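Thioredoxin reductase (Streptomyces clavuligerus, PDB 4NTD) is an FAD-containing oxidoreductase, HlmI, that forms disulfide bonds in natural sulfur products such as holomycin. Local coordinates at residues A[66-71]-A[153-158]; A[162-167]-A[192-197]; A[185-190]-A[254-259]. All coordinates share one frame; numbering follows the deposited sequence.

How the contacts relate
Contact 1 comes first along the chain: the loop after strand 56-60 meets the end of helix 151-154, closing a loop of 81 residues beside the flavin. Contacts 2 and 3 follow in series and cross each other, their segments alternating as 162-167, 185-190, 192-197 and 254-259. Contact 2 closes 24 residues and ties helix 163-166, which carries Cys-165 and follows Cys-162, to the loop after helix 184-191. Contact 3 closes 63 and ties helix 184-191 to the link between strands 252-254 and 258-261. Pro-163 packs on His-187 and Leu-190, joining contacts 2 and 3 around glutathione. Trp-155 of contact 1 touches Pro-257 of contact 3, and Ser-69 lies near His-166 of contact 2.

Contact 1: A[66-71]-A[153-158]; sequences NAPSAH and ERWGKD. With FAD (flavin-adenine dinucleotide), chain C.
Gly-156 O is gripped by two partners: a water, which donates to it over 3.2 Å, and a glycerol, probably from the crystallisation liquor. The same water accepts from Ala-70 N at 3.0 Å, bridging the two segments. Pro-68 supplies the direct packing. Its CB rests 3.6 Å from Trp-155 O, and its CG approaches the Trp-155 CD1 at 3.8 Å. The type I turn from Asn-66 to Ser-69, closed by Ser-69 N on Asn-66 O, presents this ring to Trp-155 and Gly-156, and proline suits the place as a rigid apolar group. Gly-156 has no CB, and with phi at 88° one would clash with Pro-68 CB. Trp-155, just past the helix end, has CG anti to the backbone N (chi1 176°), a torsion that carries the indole to the flavin, with CZ2 3.5 Å from FAD C8M. With an alanine here, the flavin methyl C8M and Pro-68 CG would probably lose the apolar neighbour they share. Within 153-158, Arg-154 NE donates over 2.8 Å to the syn lone pair of Asp-158 OD2, while NH2 bonds OD1. The flavin's dimethylbenzene end is thus met here by carbon, while a water links backbone polar atoms of the two segments.

Contact 2: A[162-167]-A[192-197]; sequences CPYCHG and RQWSDD. With GSH (glutathione), chain B.
Trp-194 lays one face of its indole against the backbone of the short helix 163-166 and the residue that follows it. Gly-167 CA sits over the five-membered ring, 3.6 Å from its centroid and 16° off the normal, a CH-pi contact. Glycine fits because a CB would run into both Trp-194 NE1 and Pro-163 O. On the same face, Pro-163 CB makes a second CH-pi contact with the six-membered ring at 3.9 Å from its centroid. Pro-163 O, which accepts from Gly-167 N at 2.7 Å, also lies over this face, toward the rim. With CG anti to its carbonyl carbon (chi1 -76°), Trp-194 turns the far edge of its benzene ring to the face of Tyr-164, an offset edge-to-face pair with planes at 81° and centroids 5.8 Å apart. The polar ends of both aromatics reach the second subunit: Trp-194 NE1 bonds Arg-51 O there, and Tyr-164 OH bonds Asn-320. The helix backed by the indole begins at the cysteine pair. Cys-162, its N-cap, is bonded through SG to glutathione SG2 at 2.0 Å; within the helix, Cys-165 SG stands 3.1 Å from FAD C4X. The two are also seen joined as a disulfide. One beside the flavin and one joined to glutathione, they are consistent with the redox-active CxxC site of the thioredoxin reductase family.

Contact 3: A[185-190]-A[254-259]; sequences VRHALL and FVVPRM. With GSH (glutathione), chain B.
Val-256 CG2 sits over one face of the His-187 imidazole, 3.7 Å from the ring centroid and 22° off the normal, in a CH-pi contact whose closest atom is His-187 CG at 3.4 Å. In this slim, branched residue CG1 lies anti to the backbone N (chi1 -180°), leaving CG2 beside that N and turned to the ring. At the ring edge Phe-254 CB approaches His-187 CD2 at 4.1 Å, and further round that edge His-187 CE1 lies 3.7 Å from glutathione N2. Leu-190, one turn further along the helix, adds an apolar wall, its CD2 3.7 Å from glutathione CG1. The helix 184-191 carrying both residues is the crossover of a beta-alpha-beta unit between the parallel strands 175-178 and 198-201, in the Rossmann-like domain of this reductase family. Strand 252-254 lies on the other side of 175-178, so its end meets the helix at the ligand pocket. The imidazole is held in turn by His-161: NE2 bonds the His-161 backbone O, and the two rings meet at about 10° between planes. Pro-163 packs against both His-187 and Leu-190, while Phe-254 has backbone bonds to Gly-176 and Leu-178. From the same helix, Arg-186 makes a salt bridge to Asp-325 of the second subunit.

Contact 1: A[66-71]-A[153-158]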
loop_
_atom_site.group_PDB
_atom_site.type_symbol
_atom_site.label_atom_id
_atom_site.label_comp_id
_atom_site.label_asym_id
_atom_site.label_seq_id
_atom_site.Cartn_x
_atom_site.Cartn_y
_atom_site.Cartn_z
ATOM N N ASN A 66 -14.549 0.662 9.424
ATOM C CA ASN A 66 -14.065 1.177 10.712
ATOM C C ASN A 66 -14.843 2.381 11.260
ATOM O O ASN A 66 -14.379 3.055 12.181
ATOM C CB ASN A 66 -12.563 1.489 10.645
ATOM C CG ASN A 66 -12.223 2.565 9.632
ATOM O OD1 ASN A 66 -12.841 2.653 8.571
ATOM N ND2 ASN A 66 -11.219 3.378 9.945
ATOM N N ALA A 67 -16.038 2.621 10.723
ATOM C CA ALA A 67 -16.911 3.694 11.212
ATOM C C ALA A 67 -17.193 3.632 12.722
ATOM O O ALA A 67 -17.304 4.676 13.363
ATOM C CB ALA A 67 -18.220 3.708 10.432
ATOM N N PRO A 68 -17.314 2.415 13.296
ATOM C CA PRO A 68 -17.532 2.306 14.750
ATOM C C PRO A 68 -16.405 2.824 15.662
ATOM O O PRO A 68 -16.658 3.098 16.837
ATOM C CB PRO A 68 -17.713 0.796 14.962
ATOM C CG PRO A 68 -18.185 0.281 13.652
ATOM C CD PRO A 68 -17.466 1.107 12.632
ATOM N N SER A 69 -15.196 2.953 15.117
ATOM C CA SER A 69 -14.038 3.446 15.860
ATOM C C SER A 69 -13.843 4.939 15.611
ATOM O O SER A 69 -13.731 5.365 14.462
ATOM C CB SER A 69 -12.786 2.686 15.422
ATOM O OG SER A 69 -11.659 3.063 16.194
ATOM N N ALA A 70 -13.791 5.725 16.684
ATOM C CA ALA A 70 -13.700 7.191 16.571
ATOM C C ALA A 70 -12.425 7.726 15.915
ATOM O O ALA A 70 -12.457 8.777 15.281
ATOM C CB ALA A 70 -13.871 7.827 17.943
ATOM N N HIS A 71 -11.313 7.019 16.080
ATOM C CA HIS A 71 -10.036 7.452 15.514
ATOM C C HIS A 71 -9.309 6.273 14.889
ATOM O O HIS A 71 -9.281 5.190 15.467
ATOM C CB HIS A 71 -9.159 8.073 16.602
ATOM C CG HIS A 71 -9.786 9.251 17.276
ATOM N ND1 HIS A 71 -9.790 10.511 16.720
ATOM C CD2 HIS A 71 -10.446 9.357 18.453
ATOM C CE1 HIS A 71 -10.418 11.344 17.529
ATOM N NE2 HIS A 71 -10.825 10.670 18.589
ATOM N N GLU A 153 -23.464 -3.651 20.632
ATOM C CA GLU A 153 -23.480 -2.322 21.221
ATOM C C GLU A 153 -22.064 -1.775 21.441
ATOM O O GLU A 153 -21.819 -0.584 21.247
ATOM C CB GLU A 153 -24.266 -2.342 22.538
ATOM C CG GLU A 153 -25.767 -2.571 22.367
ATOM C CD GLU A 153 -26.153 -4.036 22.246
ATOM O OE1 GLU A 153 -25.254 -4.904 22.273
ATOM O OE2 GLU A 153 -27.363 -4.316 22.119
ATOM N N ARG A 154 -21.141 -2.651 21.833
ATOM C CA ARG A 154 -19.784 -2.234 22.193
ATOM C C ARG A 154 -18.748 -2.355 21.071
ATOM O O ARG A 154 -17.604 -1.934 21.247
ATOM C CB ARG A 154 -19.319 -3.016 23.427
ATOM C CG ARG A 154 -20.248 -2.915 24.634
ATOM C CD ARG A 154 -20.644 -1.485 24.983
ATOM N NE ARG A 154 -19.494 -0.634 25.284
ATOM C CZ ARG A 154 -19.569 0.665 25.574
ATOM N NH1 ARG A 154 -20.744 1.290 25.604
ATOM N NH2 ARG A 154 -18.462 1.350 25.834
ATOM N N TRP A 155 -19.145 -2.920 19.931
ATOM C CA TRP A 155 -18.257 -3.078 18.768
ATOM C C TRP A 155 -17.629 -1.743 18.361
ATOM O O TRP A 155 -18.335 -0.755 18.147
ATOM C CB TRP A 155 -19.045 -3.682 17.600
ATOM C CG TRP A 155 -18.310 -3.830 16.284
ATOM C CD1 TRP A 155 -18.642 -3.237 15.098
ATOM C CD2 TRP A 155 -17.162 -4.651 16.010
ATOM N NE1 TRP A 155 -17.769 -3.626 14.110
ATOM C CE2 TRP A 155 -16.851 -4.492 14.643
ATOM C CE3 TRP A 155 -16.364 -5.500 16.789
ATOM C CZ2 TRP A 155 -15.777 -5.147 14.036
ATOM C CZ3 TRP A 155 -15.292 -6.151 16.184
ATOM C CH2 TRP A 155 -15.012 -5.970 14.820
ATOM N N GLY A 156 -16.299 -1.718 18.281
ATOM C CA GLY A 156 -15.557 -0.507 17.919
ATOM C C GLY A 156 -15.205 0.407 19.081
ATOM O O GLY A 156 -14.421 1.347 18.916
ATOM N N LYS A 157 -15.782 0.141 20.254
ATOM C CA LYS A 157 -15.501 0.913 21.460
ATOM C C LYS A 157 -14.583 0.110 22.383
ATOM O O LYS A 157 -13.401 0.430 22.507
ATOM C CB LYS A 157 -16.805 1.294 22.171
ATOM C CG LYS A 157 -17.708 2.204 21.351
ATOM C CD LYS A 157 -19.020 2.480 22.067
ATOM C CE LYS A 157 -19.961 3.303 21.203
ATOM N NZ LYS A 157 -21.030 3.948 22.014
ATOM N N ASP A 158 -15.126 -0.928 23.017
ATOM C CA ASP A 158 -14.338 -1.819 23.880
ATOM C C ASP A 158 -14.632 -3.315 23.653
ATOM O O ASP A 158 -14.174 -4.164 24.420
ATOM C CB ASP A 158 -14.493 -1.426 25.359
ATOM C CG ASP A 158 -15.924 -1.096 25.739
ATOM O OD1 ASP A 158 -16.120 -0.266 26.652
ATOM O OD2 ASP A 158 -16.856 -1.651 25.126
HETATM P PA FAD C . -13.845 0.121 3.453
HETATM O O1A FAD C . -13.086 1.226 4.139
HETATM O O2A FAD C . -14.713 -0.778 4.293
HETATM O O5B FAD C . -14.760 0.783 2.316
HETATM C C5B FAD C . -15.588 -0.029 1.493
HETATM C C4B FAD C . -16.712 0.839 0.955
HETATM O O4B FAD C . -17.414 0.128 -0.061
HETATM C C3B FAD C . -17.735 1.202 2.029
HETATM O O3B FAD C . -17.853 2.626 2.152
HETATM C C2B FAD C . -19.034 0.568 1.557
HETATM O O2B FAD C . -20.175 1.384 1.840
HETATM C C1B FAD C . -18.805 0.423 0.062
HETATM N N9A FAD C . -19.579 -0.633 -0.627
HETATM C C8A FAD C . -19.613 -1.942 -0.319
HETATM N N7A FAD C . -20.406 -2.614 -1.189
HETATM C C5A FAD C . -20.884 -1.723 -2.076
HETATM C C6A FAD C . -21.771 -1.760 -3.256
HETATM N N6A FAD C . -22.324 -2.926 -3.658
HETATM N N1A FAD C . -22.011 -0.596 -3.906
HETATM C C2A FAD C . -21.467 0.575 -3.511
HETATM N N3A FAD C . -20.647 0.674 -2.446
HETATM C C4A FAD C . -20.327 -0.418 -1.707
HETATM N N1 FAD C . -7.408 0.142 10.088
HETATM C C2 FAD C . -6.412 1.017 10.358
HETATM O O2 FAD C . -5.501 1.143 9.515
HETATM N N3 FAD C . -6.372 1.744 11.490
HETATM C C4 FAD C . -7.331 1.654 12.430
HETATM O O4 FAD C . -7.264 2.337 13.472
HETATM C C4X FAD C . -8.465 0.726 12.207
HETATM N N5 FAD C . -9.476 0.566 13.097
HETATM C C5X FAD C . -10.485 -0.311 12.847
HETATM C C6 FAD C . -11.510 -0.455 13.777
HETATM C C7 FAD C . -12.560 -1.342 13.554
HETATM C C7M FAD C . -13.661 -1.482 14.577
HETATM C C8 FAD C . -12.590 -2.145 12.306
HETATM C C8M FAD C . -13.712 -3.118 12.047
HETATM C C9 FAD C . -11.570 -2.008 11.371
HETATM C C9A FAD C . -10.512 -1.121 11.591
HETATM N N10 FAD C . -9.460 -0.960 10.653
HETATM C C10 FAD C . -8.436 -0.043 10.945
HETATM C "C1'" FAD C . -9.395 -1.694 9.382
HETATM C "C2'" FAD C . -10.098 -0.873 8.301
HETATM O "O2'" FAD C . -11.516 -0.937 8.509
HETATM C "C3'" FAD C . -9.770 -1.380 6.897
HETATM O "O3'" FAD C . -8.349 -1.384 6.716
HETATM C "C4'" FAD C . -10.390 -0.528 5.789
HETATM O "O4'" FAD C . -11.779 -0.280 6.038
HETATM C "C5'" FAD C . -10.272 -1.206 4.430
HETATM O "O5'" FAD C . -10.509 -0.237 3.412
HETATM P P FAD C . -11.344 -0.597 2.089
HETATM O O1P FAD C . -10.906 -1.945 1.587
HETATM O O2P FAD C . -11.289 0.611 1.188
HETATM O O3P FAD C . -12.861 -0.846 2.610
HETATM O O HOH W 1 -14.965 4.449 19.143
#

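Contact 2: A[162-167]-A[192-197]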
loop_
_atom_site.group_PDB
_atom_site.type_symbol
_atom_site.label_atom_id
_atom_site.label_comp_id
_atom_site.label_asym_id
_atom_site.label_seq_id
_atom_site.Cartn_x
_atom_site.Cartn_y
_atom_site.Cartn_z
ATOM N N CYS A 162 -8.978 -5.856 16.065
ATOM C CA CYS A 162 -7.656 -5.664 15.464
ATOM C C CYS A 162 -6.614 -5.124 16.497
ATOM O O CYS A 162 -6.715 -3.982 16.938
ATOM C CB CYS A 162 -7.883 -4.852 14.136
ATOM S SG CYS A 162 -6.340 -4.207 13.458
ATOM N N PRO A 163 -5.620 -5.966 16.887
ATOM C CA PRO A 163 -4.594 -5.495 17.828
ATOM C C PRO A 163 -3.678 -4.386 17.298
ATOM O O PRO A 163 -3.163 -3.598 18.088
ATOM C CB PRO A 163 -3.776 -6.763 18.124
ATOM C CG PRO A 163 -4.696 -7.888 17.810
ATOM C CD PRO A 163 -5.453 -7.409 16.615
ATOM N N TYR A 164 -3.465 -4.321 15.987
ATOM C CA TYR A 164 -2.667 -3.231 15.413
ATOM C C TYR A 164 -3.421 -1.906 15.506
ATOM O O TYR A 164 -2.826 -0.864 15.791
ATOM C CB TYR A 164 -2.249 -3.549 13.970
ATOM C CG TYR A 164 -1.394 -4.791 13.917
ATOM C CD1 TYR A 164 -0.112 -4.786 14.444
ATOM C CD2 TYR A 164 -1.881 -5.983 13.393
ATOM C CE1 TYR A 164 0.669 -5.922 14.434
ATOM C CE2 TYR A 164 -1.106 -7.128 13.377
ATOM C CZ TYR A 164 0.170 -7.086 13.899
ATOM O OH TYR A 164 0.961 -8.202 13.902
ATOM N N CYS A 165 -4.733 -1.964 15.302
ATOM C CA CYS A 165 -5.584 -0.782 15.363
ATOM C C CYS A 165 -5.768 -0.261 16.787
ATOM O O CYS A 165 -5.787 0.949 17.005
ATOM C CB CYS A 165 -6.959 -1.096 14.768
ATOM S SG CYS A 165 -6.918 -1.791 13.101
ATOM N N HIS A 166 -5.895 -1.180 17.746
ATOM C CA HIS A 166 -6.345 -0.845 19.102
ATOM C C HIS A 166 -5.400 -1.212 20.241
ATOM O O HIS A 166 -5.559 -0.706 21.353
ATOM C CB HIS A 166 -7.674 -1.543 19.373
ATOM C CG HIS A 166 -8.708 -1.284 18.328
ATOM N ND1 HIS A 166 -9.250 -2.281 17.547
ATOM C CD2 HIS A 166 -9.289 -0.132 17.928
ATOM C CE1 HIS A 166 -10.129 -1.750 16.716
ATOM N NE2 HIS A 166 -10.172 -0.449 16.927
ATOM N N GLY A 167 -4.444 -2.098 19.976
ATOM C CA GLY A 167 -3.586 -2.648 21.021
ATOM C C GLY A 167 -2.877 -1.595 21.846
ATOM O O GLY A 167 -2.921 -1.629 23.075
ATOM N N ARG A 192 -1.031 -10.820 23.938
ATOM C CA ARG A 192 -0.031 -10.817 25.016
ATOM C C ARG A 192 1.159 -9.899 24.728
ATOM O O ARG A 192 1.902 -9.545 25.643
ATOM C CB ARG A 192 0.469 -12.235 25.325
ATOM C CG ARG A 192 -0.357 -12.964 26.369
ATOM C CD ARG A 192 -0.132 -12.415 27.774
ATOM N NE ARG A 192 1.114 -12.883 28.392
ATOM C CZ ARG A 192 2.234 -12.171 28.545
ATOM N NH1 ARG A 192 2.333 -10.914 28.117
ATOM N NH2 ARG A 192 3.283 -12.732 29.137
ATOM N N GLN A 193 1.340 -9.525 23.463
ATOM C CA GLN A 193 2.347 -8.536 23.091
ATOM C C GLN A 193 2.000 -7.127 23.613
ATOM O O GLN A 193 2.890 -6.291 23.767
ATOM C CB GLN A 193 2.538 -8.540 21.565
ATOM C CG GLN A 193 3.541 -7.535 21.014
ATOM C CD GLN A 193 4.917 -7.637 21.651
ATOM O OE1 GLN A 193 5.310 -8.689 22.155
ATOM N NE2 GLN A 193 5.662 -6.537 21.621
ATOM N N TRP A 194 0.720 -6.878 23.903
ATOM C CA TRP A 194 0.268 -5.571 24.402
ATOM C C TRP A 194 -0.069 -5.515 25.902
ATOM O O TRP A 194 -0.137 -4.426 26.472
ATOM C CB TRP A 194 -0.943 -5.093 23.597
ATOM C CG TRP A 194 -0.602 -4.566 22.233
ATOM C CD1 TRP A 194 -0.308 -3.273 21.908
ATOM C CD2 TRP A 194 -0.528 -5.313 21.013
ATOM N NE1 TRP A 194 -0.060 -3.168 20.560
ATOM C CE2 TRP A 194 -0.185 -4.406 19.987
ATOM C CE3 TRP A 194 -0.715 -6.663 20.687
ATOM C CZ2 TRP A 194 -0.031 -4.804 18.655
ATOM C CZ3 TRP A 194 -0.556 -7.058 19.364
ATOM C CH2 TRP A 194 -0.217 -6.130 18.365
ATOM N N SER A 195 -0.293 -6.665 26.536
ATOM C CA SER A 195 -0.592 -6.702 27.974
ATOM C C SER A 195 -0.182 -8.033 28.589
ATOM O O SER A 195 -0.235 -9.060 27.920
ATOM C CB SER A 195 -2.089 -6.480 28.214
ATOM O OG SER A 195 -2.395 -6.482 29.599
ATOM N N ASP A 196 0.214 -8.005 29.864
ATOM C CA ASP A 196 0.523 -9.256 30.566
ATOM C C ASP A 196 -0.714 -9.828 31.262
ATOM O O ASP A 196 -0.636 -10.873 31.904
ATOM C CB ASP A 196 1.708 -9.102 31.536
ATOM C CG ASP A 196 1.423 -8.156 32.686
ATOM O OD1 ASP A 196 0.283 -7.664 32.793
ATOM O OD2 ASP A 196 2.351 -7.901 33.483
ATOM N N ASP A 197 -1.858 -9.159 31.092
ATOM C CA ASP A 197 -3.135 -9.587 31.664
ATOM C C ASP A 197 -4.129 -9.861 30.530
ATOM O O ASP A 197 -4.913 -8.989 30.145
ATOM C CB ASP A 197 -3.655 -8.496 32.612
ATOM C CG ASP A 197 -4.860 -8.934 33.436
ATOM O OD1 ASP A 197 -5.395 -10.043 33.223
ATOM O OD2 ASP A 197 -5.273 -8.150 34.314
HETATM N N1 GSH B . -4.927 -11.774 10.004
HETATM C CA1 GSH B . -4.230 -12.300 11.179
HETATM C C1 GSH B . -3.797 -13.744 10.859
HETATM O O11 GSH B . -4.669 -14.635 11.018
HETATM O O12 GSH B . -2.617 -13.932 10.470
HETATM C CB1 GSH B . -5.141 -12.390 12.380
HETATM C CG1 GSH B . -4.627 -11.576 13.566
HETATM C CD1 GSH B . -4.735 -10.091 13.227
HETATM O OE1 GSH B . -3.749 -9.434 12.898
HETATM N N2 GSH B . -5.952 -9.586 13.442
HETATM C CA2 GSH B . -6.299 -8.188 13.164
HETATM C C2 GSH B . -6.630 -8.098 11.734
HETATM O O2 GSH B . -6.836 -9.072 11.008
HETATM C CB2 GSH B . -5.095 -7.249 13.074
HETATM S SG2 GSH B . -5.048 -5.669 14.012
HETATM N N3 GSH B . -6.504 -6.838 11.367
HETATM C CA3 GSH B . -6.547 -6.483 10.013
HETATM C C3 GSH B . -7.702 -5.544 9.574
HETATM O O31 GSH B . -8.450 -4.895 10.515
HETATM O O32 GSH B . -7.915 -5.325 8.311
HETATM O O HOH W 2 -1.355 -1.329 18.311
#

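Contact 3: A[185-190]-A[254-259]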
loop_
_atom_site.group_PDB
_atom_site.type_symbol
_atom_site.label_atom_id
_atom_site.label_comp_id
_atom_site.label_asym_id
_atom_site.label_seq_id
_atom_site.Cartn_x
_atom_site.Cartn_y
_atom_site.Cartn_z
ATOM N N VAL A 185 -7.445 -18.669 19.936
ATOM C CA VAL A 185 -6.222 -19.018 20.669
ATOM C C VAL A 185 -5.045 -18.175 20.178
ATOM O O VAL A 185 -4.359 -17.539 20.978
ATOM C CB VAL A 185 -5.881 -20.523 20.564
ATOM C CG1 VAL A 185 -4.502 -20.814 21.148
ATOM C CG2 VAL A 185 -6.929 -21.355 21.289
ATOM N N ARG A 186 -4.820 -18.166 18.865
ATOM C CA ARG A 186 -3.745 -17.359 18.283
ATOM C C ARG A 186 -3.939 -15.871 18.584
ATOM O O ARG A 186 -2.966 -15.143 18.791
ATOM C CB ARG A 186 -3.627 -17.595 16.772
ATOM C CG ARG A 186 -3.012 -18.939 16.403
ATOM C CD ARG A 186 -2.772 -19.087 14.905
ATOM N NE ARG A 186 -1.349 -19.057 14.554
ATOM C CZ ARG A 186 -0.640 -17.964 14.265
ATOM N NH1 ARG A 186 -1.190 -16.752 14.278
ATOM N NH2 ARG A 186 0.647 -18.086 13.962
ATOM N N HIS A 187 -5.194 -15.426 18.629
ATOM C CA HIS A 187 -5.496 -14.024 18.928
ATOM C C HIS A 187 -5.094 -13.642 20.354
ATOM O O HIS A 187 -4.553 -12.558 20.579
ATOM C CB HIS A 187 -6.981 -13.722 18.690
ATOM C CG HIS A 187 -7.236 -12.347 18.160
ATOM N ND1 HIS A 187 -6.680 -11.893 16.984
ATOM C CD2 HIS A 187 -7.998 -11.332 18.632
ATOM C CE1 HIS A 187 -7.081 -10.655 16.759
ATOM N NE2 HIS A 187 -7.882 -10.292 17.743
ATOM N N ALA A 188 -5.352 -14.530 21.313
ATOM C CA ALA A 188 -4.939 -14.301 22.700
ATOM C C ALA A 188 -3.415 -14.233 22.827
ATOM O O ALA A 188 -2.882 -13.383 23.545
ATOM C CB ALA A 188 -5.499 -15.386 23.610
ATOM N N LEU A 189 -2.721 -15.123 22.121
ATOM C CA LEU A 189 -1.259 -15.133 22.120
ATOM C C LEU A 189 -0.700 -13.849 21.500
ATOM O O LEU A 189 0.289 -13.301 21.984
ATOM C CB LEU A 189 -0.730 -16.364 21.376
ATOM C CG LEU A 189 -1.092 -17.721 21.992
ATOM C CD1 LEU A 189 -0.748 -18.851 21.035
ATOM C CD2 LEU A 189 -0.403 -17.915 23.335
ATOM N N LEU A 190 -1.348 -13.370 20.441
ATOM C CA LEU A 190 -0.986 -12.099 19.810
ATOM C C LEU A 190 -1.178 -10.917 20.766
ATOM O O LEU A 190 -0.305 -10.055 20.881
ATOM C CB LEU A 190 -1.810 -11.897 18.530
ATOM C CG LEU A 190 -1.687 -10.579 17.759
ATOM C CD1 LEU A 190 -0.249 -10.300 17.350
ATOM C CD2 LEU A 190 -2.594 -10.622 16.538
ATOM N N PHE A 254 -11.763 -8.808 23.096
ATOM C CA PHE A 254 -11.486 -8.999 21.679
ATOM C C PHE A 254 -12.158 -10.259 21.143
ATOM O O PHE A 254 -12.341 -11.242 21.865
ATOM C CB PHE A 254 -9.976 -9.081 21.432
ATOM C CG PHE A 254 -9.266 -7.762 21.560
ATOM C CD1 PHE A 254 -8.918 -7.032 20.430
ATOM C CD2 PHE A 254 -8.937 -7.252 22.808
ATOM C CE1 PHE A 254 -8.258 -5.820 20.543
ATOM C CE2 PHE A 254 -8.280 -6.039 22.928
ATOM C CZ PHE A 254 -7.939 -5.321 21.794
ATOM N N VAL A 255 -12.529 -10.208 19.868
ATOM C CA VAL A 255 -13.038 -11.367 19.143
ATOM C C VAL A 255 -12.358 -11.440 17.782
ATOM O O VAL A 255 -11.812 -10.446 17.303
ATOM C CB VAL A 255 -14.571 -11.303 18.943
ATOM C CG1 VAL A 255 -15.283 -11.287 20.284
ATOM C CG2 VAL A 255 -14.976 -10.088 18.113
ATOM N N VAL A 256 -12.379 -12.623 17.179
ATOM C CA VAL A 256 -12.030 -12.780 15.774
ATOM C C VAL A 256 -13.340 -13.010 15.026
ATOM O O VAL A 256 -13.894 -14.110 15.069
ATOM C CB VAL A 256 -11.067 -13.961 15.537
ATOM C CG1 VAL A 256 -10.725 -14.077 14.058
ATOM C CG2 VAL A 256 -9.798 -13.785 16.359
ATOM N N PRO A 257 -13.863 -11.966 14.358
ATOM C CA PRO A 257 -15.106 -12.159 13.613
ATOM C C PRO A 257 -14.930 -13.100 12.430
ATOM O O PRO A 257 -13.799 -13.344 12.002
ATOM C CB PRO A 257 -15.433 -10.749 13.090
ATOM C CG PRO A 257 -14.586 -9.809 13.877
ATOM C CD PRO A 257 -13.362 -10.584 14.246
ATOM N N ARG A 258 -16.035 -13.645 11.926
ATOM C CA ARG A 258 -16.019 -14.294 10.619
ATOM C C ARG A 258 -16.005 -13.164 9.601
ATOM O O ARG A 258 -16.970 -12.403 9.490
ATOM C CB ARG A 258 -17.228 -15.211 10.396
ATOM C CG ARG A 258 -17.267 -15.819 8.997
ATOM C CD ARG A 258 -18.380 -16.841 8.808
ATOM N NE ARG A 258 -18.507 -17.224 7.402
ATOM C CZ ARG A 258 -19.561 -16.949 6.639
ATOM N NH1 ARG A 258 -20.601 -16.306 7.147
ATOM N NH2 ARG A 258 -19.582 -17.332 5.370
ATOM N N MET A 259 -14.896 -13.033 8.880
ATOM C CA MET A 259 -14.714 -11.929 7.940
ATOM C C MET A 259 -15.085 -12.354 6.533
ATOM O O MET A 259 -14.426 -13.207 5.938
ATOM C CB MET A 259 -13.278 -11.419 7.986
ATOM C CG MET A 259 -12.963 -10.700 9.281
ATOM S SD MET A 259 -11.206 -10.380 9.463
ATOM C CE MET A 259 -10.989 -10.958 11.138
HETATM N N1 GSH B . -4.927 -11.774 10.004
HETATM C CA1 GSH B . -4.230 -12.300 11.179
HETATM C C1 GSH B . -3.797 -13.744 10.859
HETATM O O11 GSH B . -4.669 -14.635 11.018
HETATM O O12 GSH B . -2.617 -13.932 10.470
HETATM C CB1 GSH B . -5.141 -12.390 12.380
HETATM C CG1 GSH B . -4.627 -11.576 13.566
HETATM C CD1 GSH B . -4.735 -10.091 13.227
HETATM O OE1 GSH B . -3.749 -9.434 12.898
HETATM N N2 GSH B . -5.952 -9.586 13.442
HETATM C CA2 GSH B . -6.299 -8.188 13.164
HETATM C C2 GSH B . -6.630 -8.098 11.734
HETATM O O2 GSH B . -6.836 -9.072 11.008
HETATM C CB2 GSH B . -5.095 -7.249 13.074
HETATM S SG2 GSH B . -5.048 -5.669 14.012
HETATM N N3 GSH B . -6.504 -6.838 11.367
HETATM C CA3 GSH B . -6.547 -6.483 10.013
HETATM C C3 GSH B . -7.702 -5.544 9.574
HETATM O O31 GSH B . -8.450 -4.895 10.515
HETATM O O32 GSH B . -7.915 -5.325 8.311
#